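Side-chain contacts in flavin-containing monooxygenase (Allium sativum, PDB 6WPU), which probably uses bound flavin-adenine dinucleotide to oxygenate the sulfur of S-allyl-L-cysteine: residues 23-28 and 356-361; 34-39 and 349-354; 187-192 and 219-224; 228-233 and 289-294; 376-381 and 389-394. All coordinates share one frame; numbering follows the deposited sequence. Where two conformers were deposited one is given.

Contact 1: residues 23-28 and 356-361; sequences RHVAII and AVLSGR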
# COMPACT_ATOMS: atom_id res chain seq x y z
N ARG A 23 26.65 -9.32 -1.70
CA ARG A 23 26.34 -8.46 -2.84
C ARG A 23 26.17 -7.03 -2.35
O ARG A 23 25.88 -6.79 -1.17
CB ARG A 23 25.06 -8.91 -3.56
CG ARG A 23 25.16 -10.27 -4.22
CD ARG A 23 26.37 -10.34 -5.12
NE ARG A 23 26.39 -11.58 -5.89
CZ ARG A 23 27.49 -12.09 -6.46
NH1 ARG A 23 28.65 -11.47 -6.34
NH2 ARG A 23 27.41 -13.23 -7.14
N HIS A 24 26.36 -6.09 -3.27
CA HIS A 24 26.11 -4.68 -3.02
C HIS A 24 24.79 -4.30 -3.71
O HIS A 24 24.68 -4.42 -4.94
CB HIS A 24 27.28 -3.83 -3.50
CG HIS A 24 27.14 -2.38 -3.16
ND1 HIS A 24 27.01 -1.93 -1.87
CD2 HIS A 24 27.10 -1.28 -3.95
CE1 HIS A 24 26.89 -0.62 -1.87
NE2 HIS A 24 26.96 -0.19 -3.12
N VAL A 25 23.81 -3.85 -2.93
CA VAL A 25 22.41 -3.79 -3.36
C VAL A 25 21.84 -2.40 -3.13
O VAL A 25 22.00 -1.82 -2.05
CB VAL A 25 21.56 -4.83 -2.60
CG1 VAL A 25 20.12 -4.87 -3.19
CG2 VAL A 25 22.24 -6.20 -2.66
N ALA A 26 21.14 -1.88 -4.14
CA ALA A 26 20.42 -0.62 -3.97
C ALA A 26 19.01 -0.89 -3.47
O ALA A 26 18.35 -1.84 -3.90
CB ALA A 26 20.36 0.16 -5.28
N ILE A 27 18.56 -0.04 -2.55
CA ILE A 27 17.18 -0.04 -2.07
C ILE A 27 16.56 1.29 -2.46
O ILE A 27 17.06 2.36 -2.07
CB ILE A 27 17.10 -0.27 -0.56
CG1 ILE A 27 17.68 -1.64 -0.23
CG2 ILE A 27 15.64 -0.17 -0.08
CD1 ILE A 27 18.08 -1.75 1.16
N ILE A 28 15.48 1.24 -3.22
CA ILE A 28 14.81 2.44 -3.70
C ILE A 28 13.58 2.63 -2.83
O ILE A 28 12.58 1.94 -3.01
CB ILE A 28 14.46 2.34 -5.18
CG1 ILE A 28 15.72 2.06 -5.99
CG2 ILE A 28 13.78 3.63 -5.66
CD1 ILE A 28 15.44 1.84 -7.43
N ALA A 356 18.32 -14.03 0.97
CA ALA A 356 18.84 -15.38 0.95
C ALA A 356 19.13 -15.86 -0.46
O ALA A 356 20.08 -16.63 -0.67
CB ALA A 356 17.86 -16.32 1.65
N VAL A 357 18.34 -15.43 -1.44
CA VAL A 357 18.65 -15.73 -2.84
C VAL A 357 19.96 -15.03 -3.25
O VAL A 357 20.88 -15.67 -3.77
CB VAL A 357 17.48 -15.32 -3.75
CG1 VAL A 357 17.90 -15.36 -5.21
CG2 VAL A 357 16.28 -16.22 -3.51
N LEU A 358 20.05 -13.72 -3.01
CA LEU A 358 21.24 -12.97 -3.40
C LEU A 358 22.51 -13.52 -2.78
O LEU A 358 23.58 -13.47 -3.40
CB LEU A 358 21.08 -11.49 -3.04
CG LEU A 358 20.08 -10.75 -3.93
CD1 LEU A 358 19.86 -9.34 -3.47
CD2 LEU A 358 20.56 -10.79 -5.38
N SER A 359 22.42 -14.04 -1.55
CA SER A 359 23.58 -14.60 -0.87
C SER A 359 23.90 -16.02 -1.30
O SER A 359 24.90 -16.58 -0.84
CB SER A 359 23.36 -14.60 0.65
OG SER A 359 22.54 -15.68 1.04
N GLY A 360 23.07 -16.62 -2.17
CA GLY A 360 23.29 -17.99 -2.56
C GLY A 360 22.84 -19.02 -1.55
O GLY A 360 22.94 -20.22 -1.83
N ARG A 361 22.33 -18.60 -0.39
CA ARG A 361 21.89 -19.57 0.61
C ARG A 361 20.72 -20.41 0.10
O ARG A 361 20.60 -21.59 0.44
CB ARG A 361 21.52 -18.85 1.91
CG ARG A 361 20.84 -19.75 2.92
CD ARG A 361 20.99 -19.22 4.33
NE ARG A 361 20.23 -17.99 4.56
CZ ARG A 361 18.91 -17.95 4.75
NH1 ARG A 361 18.18 -19.06 4.71
NH2 ARG A 361 18.31 -16.78 4.97
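In the FAD-binding Rossmann-type domain, V25 on the central strand 24-28 meets L358 from the last turn of helix 343-358. The two side chains meet end on, tip to tip, V25 CG2 lying 4.0 Å from L358 CD1. V25 sets CG2 anti to its carbonyl carbon, with CG1 anti to the backbone N (chi1 -173°), and this turns CG2 to the helix. A beta-branched valine suits the strand, while the longer leucine spans the gap from the helix. Strand 24-28 is the middle one of a five-stranded parallel sheet, and L358 also packs on A175 of its neighbour 175-178, so one leucine bridges two strands. Nearer the surface, R23 CG lies 3.7 Å from L358 O, a contact of the aliphatic stem. Beyond L358 the helix ends in a Schellman motif: G360, with positive phi, gives its N to V357 O at 2.9 Å. S359 OG accepts from R361 N in an ST turn and also hydrogen-bonds E44, which forms a salt bridge with R361.

Contact 2: residues 34-39 and 349-354; sequences GLVTAR and LQSKWI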
# COMPACT_ATOMS: atom_id res chain seq x y z
N GLY A 34 11.19 -0.50 2.27
CA GLY A 34 12.63 -0.26 2.20
C GLY A 34 13.33 -0.44 3.54
O GLY A 34 14.44 -0.97 3.61
N LEU A 35 12.68 -0.01 4.63
CA LEU A 35 13.30 -0.17 5.95
C LEU A 35 13.56 -1.64 6.27
O LEU A 35 14.66 -2.01 6.69
CB LEU A 35 12.43 0.45 7.04
CG LEU A 35 12.33 1.97 6.98
CD1 LEU A 35 11.20 2.45 7.88
CD2 LEU A 35 13.65 2.59 7.38
N VAL A 36 12.55 -2.50 6.09
CA VAL A 36 12.77 -3.88 6.48
C VAL A 36 13.68 -4.58 5.45
O VAL A 36 14.47 -5.46 5.81
CB VAL A 36 11.43 -4.62 6.70
CG1 VAL A 36 10.70 -4.95 5.39
CG2 VAL A 36 11.65 -5.87 7.56
N THR A 37 13.63 -4.15 4.19
CA THR A 37 14.52 -4.71 3.18
C THR A 37 15.98 -4.41 3.54
O THR A 37 16.84 -5.29 3.41
CB THR A 37 14.18 -4.16 1.79
OG1 THR A 37 12.88 -4.61 1.40
CG2 THR A 37 15.18 -4.67 0.74
N ALA A 38 16.26 -3.19 3.99
CA ALA A 38 17.61 -2.84 4.42
C ALA A 38 18.07 -3.73 5.55
O ALA A 38 19.21 -4.20 5.56
CB ALA A 38 17.66 -1.37 4.84
N ARG A 39 17.19 -3.98 6.53
CA ARG A 39 17.55 -4.85 7.65
C ARG A 39 17.85 -6.26 7.17
O ARG A 39 18.88 -6.85 7.52
CB ARG A 39 16.44 -4.85 8.69
CG ARG A 39 16.74 -5.74 9.89
CD ARG A 39 15.51 -5.83 10.80
NE ARG A 39 14.56 -6.82 10.29
CZ ARG A 39 13.48 -7.23 10.94
NH1 ARG A 39 13.18 -6.74 12.15
NH2 ARG A 39 12.69 -8.15 10.39
N LEU A 349 9.06 -10.86 4.88
CA LEU A 349 9.35 -12.19 4.37
C LEU A 349 9.82 -12.13 2.92
O LEU A 349 10.71 -12.90 2.53
CB LEU A 349 8.12 -13.07 4.51
CG LEU A 349 7.78 -13.41 5.96
CD1 LEU A 349 6.37 -14.00 6.06
CD2 LEU A 349 8.83 -14.38 6.55
N GLN A 350 9.27 -11.21 2.12
CA GLN A 350 9.78 -11.03 0.77
C GLN A 350 11.26 -10.67 0.77
O GLN A 350 12.04 -11.20 -0.02
CB GLN A 350 8.99 -9.95 0.04
CG GLN A 350 7.60 -10.35 -0.38
CD GLN A 350 6.96 -9.27 -1.22
OE1 GLN A 350 7.18 -8.08 -0.97
NE2 GLN A 350 6.17 -9.66 -2.22
N SER A 351 11.65 -9.74 1.63
CA SER A 351 13.03 -9.28 1.56
C SER A 351 13.96 -10.29 2.22
O SER A 351 15.12 -10.40 1.83
CB SER A 351 13.14 -7.89 2.20
OG SER A 351 12.66 -7.91 3.53
N LYS A 352 13.44 -11.06 3.18
CA LYS A 352 14.19 -12.19 3.72
C LYS A 352 14.48 -13.21 2.63
O LYS A 352 15.59 -13.75 2.54
CB LYS A 352 13.39 -12.81 4.87
CG LYS A 352 14.19 -13.63 5.87
CD LYS A 352 13.28 -14.21 6.96
CE LYS A 352 12.71 -13.12 7.87
NZ LYS A 352 13.76 -12.54 8.78
N TRP A 353 13.50 -13.46 1.77
CA TRP A 353 13.69 -14.37 0.64
C TRP A 353 14.70 -13.81 -0.35
O TRP A 353 15.63 -14.51 -0.78
CB TRP A 353 12.34 -14.59 -0.04
CG TRP A 353 12.33 -15.57 -1.17
CD1 TRP A 353 12.96 -16.78 -1.22
CD2 TRP A 353 11.63 -15.42 -2.41
NE1 TRP A 353 12.71 -17.39 -2.43
CE2 TRP A 353 11.89 -16.58 -3.17
CE3 TRP A 353 10.82 -14.41 -2.95
CZ2 TRP A 353 11.36 -16.76 -4.45
CZ3 TRP A 353 10.29 -14.60 -4.22
CH2 TRP A 353 10.56 -15.77 -4.95
N ILE A 354 14.54 -12.53 -0.72
CA ILE A 354 15.45 -11.90 -1.67
C ILE A 354 16.88 -11.97 -1.16
O ILE A 354 17.80 -12.33 -1.91
CB ILE A 354 15.03 -10.44 -1.93
CG1 ILE A 354 13.70 -10.37 -2.69
CG2 ILE A 354 16.12 -9.69 -2.72
CD1 ILE A 354 13.12 -8.95 -2.66
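T37 and S351 bring helices 32-43 and 343-358 together, their CA atoms only 5.1 Å apart, a close approach that small side chains permit. S351 points at the other helix and does most of the touching. Its CB comes within 3.4 Å of T37 OG1 and packs against the backbone as well, 3.6 Å from T37 CA. The hydroxyl of S351 sits between its own backbone N and carbonyl carbon (chi1 56°), which turns OG back to its own helix, where it hydrogen-bonds the carbonyls of C347 and E348. V36 meets this same hydroxyl through CG1, 4.0 Å from S351 OG. T37 behaves likewise: OG1 lies beside its backbone N (chi1 -65°) and hydrogen-bonds A33 O, one turn earlier, while CG2 faces I27 of strand 24-28. G34, near the start of helix 32-43, probably belongs to a GxGxxG sequence of the Rossmann type, consistent with the bound FAD.

At the border of the contact, R39 NH2 and K352 NZ stand 4.8 Å apart. Each has an acid: R39 pairs with E348 and D102, and K352 with E40, which probably offsets the repulsion of the like charges. Both central hydroxyls are thus buried yet satisfied within their own helices, and what joins the helices here is close van der Waals packing of small side chains, without a hydrogen bond between the two segments.

Contact 3: residues 187-192 and 219-224; sequences RFAEIP and VIIGSS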
# COMPACT_ATOMS: atom_id res chain seq x y z
N ARG A 187 -5.72 6.16 -9.67
CA ARG A 187 -6.60 5.73 -10.73
C ARG A 187 -8.01 6.25 -10.42
O ARG A 187 -8.33 6.60 -9.28
CB ARG A 187 -6.59 4.21 -10.91
CG ARG A 187 -7.43 3.43 -9.97
CD ARG A 187 -7.25 1.92 -10.17
NE ARG A 187 -7.47 1.44 -11.54
CZ ARG A 187 -8.61 0.92 -11.99
NH1 ARG A 187 -9.67 0.82 -11.20
NH2 ARG A 187 -8.69 0.50 -13.26
N PHE A 188 -8.85 6.26 -11.45
CA PHE A 188 -10.09 7.05 -11.40
C PHE A 188 -11.30 6.23 -11.81
O PHE A 188 -11.19 5.20 -12.47
CB PHE A 188 -9.98 8.26 -12.32
CG PHE A 188 -8.88 9.17 -11.94
CD1 PHE A 188 -9.09 10.14 -10.97
CD2 PHE A 188 -7.63 9.03 -12.50
CE1 PHE A 188 -8.07 10.97 -10.60
CE2 PHE A 188 -6.60 9.86 -12.13
CZ PHE A 188 -6.82 10.82 -11.18
N ALA A 189 -12.47 6.73 -11.42
CA ALA A 189 -13.73 6.17 -11.85
C ALA A 189 -14.14 6.79 -13.18
O ALA A 189 -13.72 7.90 -13.53
CB ALA A 189 -14.81 6.42 -10.79
N GLU A 190 -14.95 6.06 -13.94
CA GLU A 190 -15.54 6.57 -15.17
C GLU A 190 -16.96 7.00 -14.83
O GLU A 190 -17.81 6.16 -14.56
CB GLU A 190 -15.53 5.51 -16.27
CG GLU A 190 -14.19 5.36 -16.95
CD GLU A 190 -13.85 6.58 -17.80
OE1 GLU A 190 -14.70 6.97 -18.63
OE2 GLU A 190 -12.74 7.14 -17.63
N ILE A 191 -17.20 8.31 -14.84
CA ILE A 191 -18.47 8.89 -14.40
C ILE A 191 -19.23 9.36 -15.63
O ILE A 191 -18.76 10.26 -16.34
CB ILE A 191 -18.26 10.05 -13.42
CG1 ILE A 191 -17.27 9.67 -12.31
CG2 ILE A 191 -19.59 10.46 -12.80
CD1 ILE A 191 -16.74 10.90 -11.53
N PRO A 192 -20.41 8.81 -15.90
CA PRO A 192 -21.22 9.28 -17.04
C PRO A 192 -21.59 10.75 -16.89
O PRO A 192 -22.04 11.20 -15.84
CB PRO A 192 -22.47 8.39 -16.99
CG PRO A 192 -22.10 7.23 -16.12
CD PRO A 192 -21.08 7.73 -15.15
N VAL A 219 -20.23 13.44 -2.84
CA VAL A 219 -20.32 12.07 -3.32
C VAL A 219 -18.93 11.45 -3.22
O VAL A 219 -17.93 12.04 -3.68
CB VAL A 219 -20.86 12.01 -4.76
CG1 VAL A 219 -20.86 10.57 -5.27
CG2 VAL A 219 -22.28 12.61 -4.81
N ILE A 220 -18.85 10.29 -2.57
CA ILE A 220 -17.61 9.52 -2.45
C ILE A 220 -17.79 8.27 -3.30
O ILE A 220 -18.68 7.45 -3.02
CB ILE A 220 -17.31 9.13 -0.99
CG1 ILE A 220 -17.48 10.30 -0.02
CG2 ILE A 220 -15.93 8.52 -0.88
CD1 ILE A 220 -16.34 11.22 0.06
N ILE A 221 -16.96 8.11 -4.33
CA ILE A 221 -17.00 6.92 -5.18
C ILE A 221 -15.94 5.95 -4.68
O ILE A 221 -14.74 6.24 -4.75
CB ILE A 221 -16.75 7.26 -6.66
CG1 ILE A 221 -17.71 8.35 -7.14
CG2 ILE A 221 -16.89 6.00 -7.51
CD1 ILE A 221 -17.35 8.89 -8.49
N GLY A 222 -16.36 4.79 -4.18
CA GLY A 222 -15.43 3.75 -3.83
C GLY A 222 -16.13 2.56 -3.21
O GLY A 222 -17.20 2.72 -2.62
N SER A 223 -15.55 1.37 -3.34
CA SER A 223 -16.16 0.16 -2.80
C SER A 223 -15.43 -0.40 -1.58
O SER A 223 -15.89 -1.39 -1.01
CB SER A 223 -16.22 -0.92 -3.89
OG SER A 223 -14.93 -1.11 -4.44
N SER A 224 -14.33 0.21 -1.17
CA SER A 224 -13.53 -0.28 -0.06
C SER A 224 -14.02 0.30 1.27
O SER A 224 -14.79 1.27 1.32
CB SER A 224 -12.07 0.08 -0.26
OG SER A 224 -11.88 1.47 -0.13
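I221, near the end of strand 217-221, spreads two branches toward the loop 187-192. From CB, with CG1 beside the backbone N (chi1 -53°), the CG2 methyl stands anti to that N and lies 3.9 Å from A189 CB. The other branch extends through CG1 to CD1 (chi2 170°), which touches I191 twice: I221 CD1 is 3.7 Å from I191 CD1 and 3.9 Å from I191 CG1. The two isoleucines pass at a slant. A branched side chain can serve two partners at once, and a residue as small as alanine lets the loop lie close over CG2. E190, between A189 and I191, points away. I191 also packs on I290 and H292 of strand 289-292, and A189 N donates to H292 ND1. This surface loop thus packs over the C-terminal end of an inner strand of the second, mixed sheet, where strand 217-221, a turn and helix 225-234 follow in series, consistent with the second dinucleotide-binding domain of flavin-containing monooxygenases.

Contact 4: residues 228-233 and 289-294; sequences VDISRD and VIMHCT. With SO4 (sulfate ion), chain D.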
# COMPACT_ATOMS: atom_id res chain seq x y z
N VAL A 228 -15.53 4.21 3.09
CA VAL A 228 -16.46 4.42 4.19
C VAL A 228 -15.83 5.27 5.29
O VAL A 228 -16.49 6.13 5.88
CB VAL A 228 -16.98 3.07 4.72
CG1 VAL A 228 -18.01 3.29 5.80
CG2 VAL A 228 -17.60 2.27 3.58
N ASP A 229 -14.54 5.03 5.59
CA ASP A 229 -13.82 5.84 6.58
C ASP A 229 -13.84 7.32 6.20
O ASP A 229 -14.09 8.19 7.04
CB ASP A 229 -12.36 5.37 6.70
CG ASP A 229 -12.19 4.15 7.59
OD1 ASP A 229 -13.05 3.91 8.46
OD2 ASP A 229 -11.18 3.44 7.41
N ILE A 230 -13.50 7.63 4.95
CA ILE A 230 -13.47 9.02 4.53
C ILE A 230 -14.86 9.62 4.58
O ILE A 230 -15.05 10.74 5.07
CB ILE A 230 -12.83 9.13 3.13
CG1 ILE A 230 -11.33 8.83 3.24
CG2 ILE A 230 -13.11 10.51 2.55
CD1 ILE A 230 -10.56 9.07 1.96
N SER A 231 -15.87 8.87 4.10
CA SER A 231 -17.26 9.32 4.16
C SER A 231 -17.66 9.69 5.58
O SER A 231 -18.26 10.74 5.81
CB SER A 231 -18.19 8.23 3.62
OG SER A 231 -17.86 7.92 2.28
N ARG A 232 -17.34 8.82 6.55
CA ARG A 232 -17.70 9.12 7.93
C ARG A 232 -16.95 10.36 8.42
O ARG A 232 -17.52 11.18 9.15
CB ARG A 232 -17.42 7.91 8.82
CG ARG A 232 -18.35 6.74 8.55
CD ARG A 232 -18.30 5.69 9.64
NE ARG A 232 -16.96 5.16 9.79
CZ ARG A 232 -16.17 5.39 10.84
NH1 ARG A 232 -16.61 6.13 11.86
NH2 ARG A 232 -14.96 4.87 10.86
N ASP A 233 -15.69 10.51 8.02
CA ASP A 233 -14.92 11.69 8.39
C ASP A 233 -15.55 12.95 7.81
O ASP A 233 -15.77 13.93 8.53
CB ASP A 233 -13.47 11.53 7.92
CG ASP A 233 -12.49 12.41 8.68
OD1 ASP A 233 -12.51 12.39 9.93
OD2 ASP A 233 -11.68 13.10 8.03
N VAL A 289 -19.28 18.45 -4.43
CA VAL A 289 -17.97 17.78 -4.54
C VAL A 289 -18.17 16.31 -4.89
O VAL A 289 -18.97 15.61 -4.25
CB VAL A 289 -17.15 17.88 -3.24
CG1 VAL A 289 -15.73 17.25 -3.45
CG2 VAL A 289 -17.04 19.30 -2.76
N ILE A 290 -17.43 15.84 -5.89
CA ILE A 290 -17.30 14.41 -6.18
C ILE A 290 -15.87 14.02 -5.89
O ILE A 290 -14.93 14.61 -6.43
CB ILE A 290 -17.66 14.07 -7.64
CG1 ILE A 290 -19.13 14.40 -7.92
CG2 ILE A 290 -17.38 12.60 -7.91
CD1 ILE A 290 -19.52 14.22 -9.36
N MET A 291 -15.68 13.02 -5.02
CA MET A 291 -14.35 12.54 -4.67
C MET A 291 -14.20 11.11 -5.17
O MET A 291 -15.02 10.25 -4.85
CB MET A 291 -14.12 12.60 -3.16
CG MET A 291 -12.73 12.04 -2.75
SD MET A 291 -12.47 11.90 -0.96
CE MET A 291 -13.05 13.49 -0.36
N HIS A 292 -13.17 10.86 -5.98
CA HIS A 292 -12.83 9.49 -6.39
C HIS A 292 -12.02 8.84 -5.28
O HIS A 292 -10.89 9.26 -5.01
CB HIS A 292 -12.02 9.45 -7.68
CG HIS A 292 -12.64 10.16 -8.84
ND1 HIS A 292 -12.87 9.54 -10.05
CD2 HIS A 292 -13.04 11.44 -9.00
CE1 HIS A 292 -13.41 10.40 -10.89
NE2 HIS A 292 -13.52 11.57 -10.28
N CYS A 293 -12.58 7.83 -4.61
CA CYS A 293 -11.78 6.99 -3.71
C CYS A 293 -11.53 5.64 -4.39
O CYS A 293 -11.86 4.58 -3.88
CB CYS A 293 -12.47 6.83 -2.35
SG CYS A 293 -11.36 6.31 -0.95
N THR A 294 -10.95 5.73 -5.58
CA THR A 294 -10.82 4.60 -6.49
C THR A 294 -9.41 4.02 -6.53
O THR A 294 -9.11 3.20 -7.40
CB THR A 294 -11.25 5.05 -7.89
OG1 THR A 294 -10.80 6.41 -8.09
CG2 THR A 294 -12.78 5.02 -8.03
S SO4 D . -13.52 5.71 14.05
O1 SO4 D . -14.64 6.65 14.03
O2 SO4 D . -13.94 4.49 14.74
O3 SO4 D . -13.15 5.35 12.68
O4 SO4 D . -12.36 6.33 14.69
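D229 OD1 is gripped by two arginines: R232 NH2 of the next helical turn, at 3.2 Å in a salt bridge, and R437. The R232 donor comes nearly along the C-O axis of the carboxylate, though OD1 is tilted 17° from the guanidinium plane. The same NH2 turns its other hydrogen to a sulfate, probably from the crystallisation liquor, with R232 NH2 at 2.6 Å from O3, and R232 NH1 reaches O1 at 3.0 Å. The sulfate sulfur lies in the guanidinium plane, at its edge, and both bonds are nearly straight. Y259 OH also bonds R232 NH1, and R90 also bonds the sulfate. A leucine in place of R232 would probably leave D229 with R437 as its remaining charged mate here and the sulfate without two of its bonds.

On the inner side, I230 of helix 225-234 packs on strand 289-292 in the second, mixed sheet, beside strand 217-221. Its CG2 lies 3.8 Å from M291 SD, the two side chains passing diagonally; a touch of its CD1 on C293, just past the strand, is doubtful because that cysteine has two conformers. M291 runs extended to SD and bends at the end (chi3 -46°), which brings CE to 4.2 Å from I230 CG2. I220 of strand 217-221 touches both I230 and M291, and the apolar, flexible methionine suits this buried layer between helix and sheet.

Contact 5: residues 376-381 and 389-394; sequences AYYKQM and RYTHNI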
# COMPACT_ATOMS: atom_id res chain seq x y z
N ALA A 376 1.52 -19.82 -15.90
CA ALA A 376 0.51 -20.68 -15.28
C ALA A 376 -0.43 -19.87 -14.40
O ALA A 376 -1.65 -20.09 -14.41
CB ALA A 376 1.18 -21.78 -14.46
N TYR A 377 0.12 -18.92 -13.64
CA TYR A 377 -0.72 -18.08 -12.80
C TYR A 377 -1.67 -17.24 -13.65
O TYR A 377 -2.86 -17.16 -13.34
CB TYR A 377 0.17 -17.20 -11.91
CG TYR A 377 -0.61 -16.29 -10.99
CD1 TYR A 377 -1.36 -16.80 -9.93
CD2 TYR A 377 -0.59 -14.93 -11.17
CE1 TYR A 377 -2.08 -15.96 -9.09
CE2 TYR A 377 -1.29 -14.08 -10.34
CZ TYR A 377 -2.03 -14.60 -9.30
OH TYR A 377 -2.73 -13.73 -8.48
N TYR A 378 -1.17 -16.63 -14.73
CA TYR A 378 -2.02 -15.81 -15.59
C TYR A 378 -3.16 -16.63 -16.19
O TYR A 378 -4.27 -16.12 -16.39
CB TYR A 378 -1.19 -15.18 -16.71
CG TYR A 378 -0.25 -14.08 -16.30
CD1 TYR A 378 -0.28 -13.53 -15.02
CD2 TYR A 378 0.67 -13.56 -17.21
CE1 TYR A 378 0.59 -12.49 -14.65
CE2 TYR A 378 1.54 -12.55 -16.85
CZ TYR A 378 1.50 -12.01 -15.58
OH TYR A 378 2.36 -11.00 -15.25
N LYS A 379 -2.89 -17.90 -16.50
CA LYS A 379 -3.90 -18.75 -17.11
C LYS A 379 -4.92 -19.23 -16.09
O LYS A 379 -6.10 -19.37 -16.43
CB LYS A 379 -3.24 -19.93 -17.82
CG LYS A 379 -2.94 -19.66 -19.29
CD LYS A 379 -2.02 -20.72 -19.87
CE LYS A 379 -1.51 -20.33 -21.25
NZ LYS A 379 -0.02 -20.43 -21.34
N GLN A 380 -4.50 -19.46 -14.84
CA GLN A 380 -5.46 -19.71 -13.76
C GLN A 380 -6.41 -18.53 -13.60
O GLN A 380 -7.62 -18.71 -13.50
CB GLN A 380 -4.74 -19.97 -12.45
CG GLN A 380 -4.13 -21.33 -12.29
CD GLN A 380 -3.23 -21.37 -11.08
OE1 GLN A 380 -2.01 -21.46 -11.20
NE2 GLN A 380 -3.82 -21.27 -9.89
N MET A 381 -5.86 -17.31 -13.52
CA MET A 381 -6.71 -16.12 -13.44
C MET A 381 -7.71 -16.09 -14.59
O MET A 381 -8.90 -15.88 -14.39
CB MET A 381 -5.87 -14.84 -13.46
CG MET A 381 -4.97 -14.62 -12.26
SD MET A 381 -4.13 -13.03 -12.40
CE MET A 381 -5.54 -11.90 -12.46
N ARG A 389 -6.49 -6.54 -13.51
CA ARG A 389 -6.12 -5.59 -12.47
C ARG A 389 -6.08 -6.21 -11.08
O ARG A 389 -5.61 -5.55 -10.15
CB ARG A 389 -7.08 -4.39 -12.50
CG ARG A 389 -8.51 -4.66 -12.08
CD ARG A 389 -9.38 -3.39 -12.25
NE ARG A 389 -10.79 -3.61 -11.93
CZ ARG A 389 -11.65 -4.26 -12.71
NH1 ARG A 389 -11.24 -4.77 -13.87
NH2 ARG A 389 -12.92 -4.41 -12.33
N TYR A 390 -6.53 -7.46 -10.92
CA TYR A 390 -6.43 -8.16 -9.64
C TYR A 390 -5.21 -9.08 -9.57
O TYR A 390 -5.14 -9.92 -8.67
CB TYR A 390 -7.71 -8.96 -9.37
CG TYR A 390 -8.94 -8.09 -9.27
CD1 TYR A 390 -9.02 -7.07 -8.33
CD2 TYR A 390 -10.02 -8.27 -10.13
CE1 TYR A 390 -10.14 -6.26 -8.26
CE2 TYR A 390 -11.14 -7.47 -10.05
CZ TYR A 390 -11.20 -6.48 -9.12
OH TYR A 390 -12.32 -5.69 -9.06
N THR A 391 -4.26 -8.95 -10.50
CA THR A 391 -3.14 -9.89 -10.55
C THR A 391 -2.41 -9.97 -9.21
O THR A 391 -2.01 -11.06 -8.78
CB THR A 391 -2.16 -9.50 -11.66
OG1 THR A 391 -2.80 -9.61 -12.94
CG2 THR A 391 -0.92 -10.43 -11.66
N HIS A 392 -2.21 -8.83 -8.55
CA HIS A 392 -1.42 -8.79 -7.32
C HIS A 392 -2.28 -8.70 -6.08
O HIS A 392 -1.75 -8.50 -4.98
CB HIS A 392 -0.45 -7.61 -7.38
CG HIS A 392 0.38 -7.61 -8.62
ND1 HIS A 392 1.24 -8.65 -8.93
CD2 HIS A 392 0.45 -6.74 -9.65
CE1 HIS A 392 1.82 -8.40 -10.09
NE2 HIS A 392 1.35 -7.25 -10.55
N ASN A 393 -3.60 -8.85 -6.23
CA ASN A 393 -4.53 -8.95 -5.11
C ASN A 393 -4.44 -10.36 -4.56
O ASN A 393 -4.80 -11.32 -5.24
CB ASN A 393 -5.94 -8.63 -5.59
CG ASN A 393 -6.97 -8.65 -4.48
OD1 ASN A 393 -6.87 -9.41 -3.52
ND2 ASN A 393 -7.97 -7.80 -4.61
N ILE A 394 -3.96 -10.51 -3.32
CA ILE A 394 -3.83 -11.84 -2.74
C ILE A 394 -4.50 -11.90 -1.37
O ILE A 394 -4.09 -12.67 -0.50
CB ILE A 394 -2.35 -12.29 -2.67
CG1 ILE A 394 -1.53 -11.43 -1.72
CG2 ILE A 394 -1.68 -12.22 -4.05
CD1 ILE A 394 -0.06 -11.87 -1.62
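Y377 OH donates a hydrogen bond to T391 O at 2.8 Å, tying helix 367-383 to the loop that follows it. The carbonyl oxygen lies at the ring edge, in the ring plane, whereas the hydroxyl is tilted 24° from the plane of the carbonyl. With CG anti to the backbone N (chi1 -180°), the tyrosine reaches out from the helix, long enough to put its polar end on the loop. T391 CG2 is shared by two rings, 3.9 Å from both Y377 CE2 and Y378 CE1. M381 lies nearly perpendicular to T391; its chain bends at chi3, so that CE sits 3.6 Å from T391 OG1. A phenylalanine in place of Y377 would probably keep the ring packing but leave T391 O without this donor. The loop contains a type I beta turn from Y390 to N393, closed by N393 N on Y390 O, which presents O and CG2 of T391, its second residue, to the helix side chains. Farther out, T391 OG1 is hydrogen-bonded to K388 O and R315 NE, and R315 also makes a cation-pi contact with Y378. T391 CG2 also lies over one face of the H392 ring, toward its rim, and H392 hydrogen-bonds V316 N and H322.

Overall arrangement
From the N terminus, strand 24-28 and then helix 32-43 each wait for helix 343-358, so contact 1 closes the longest loop and contact 2 lies within it; the two touch through I27 against G34, T37 and A38. Inside both loops fall contacts 3 and 4, one after the other along the chain. They share the second sheet, where I221 O and C293 N probably hydrogen-bond, and they lie across the chain's centre from contacts 1 and 2, with centres 33 to 41 Å away. Contact 5 opens after the others have closed and joins helix 367-383 to its following loop; R389 there packs against R187 of contact 3. No two of the loops cross.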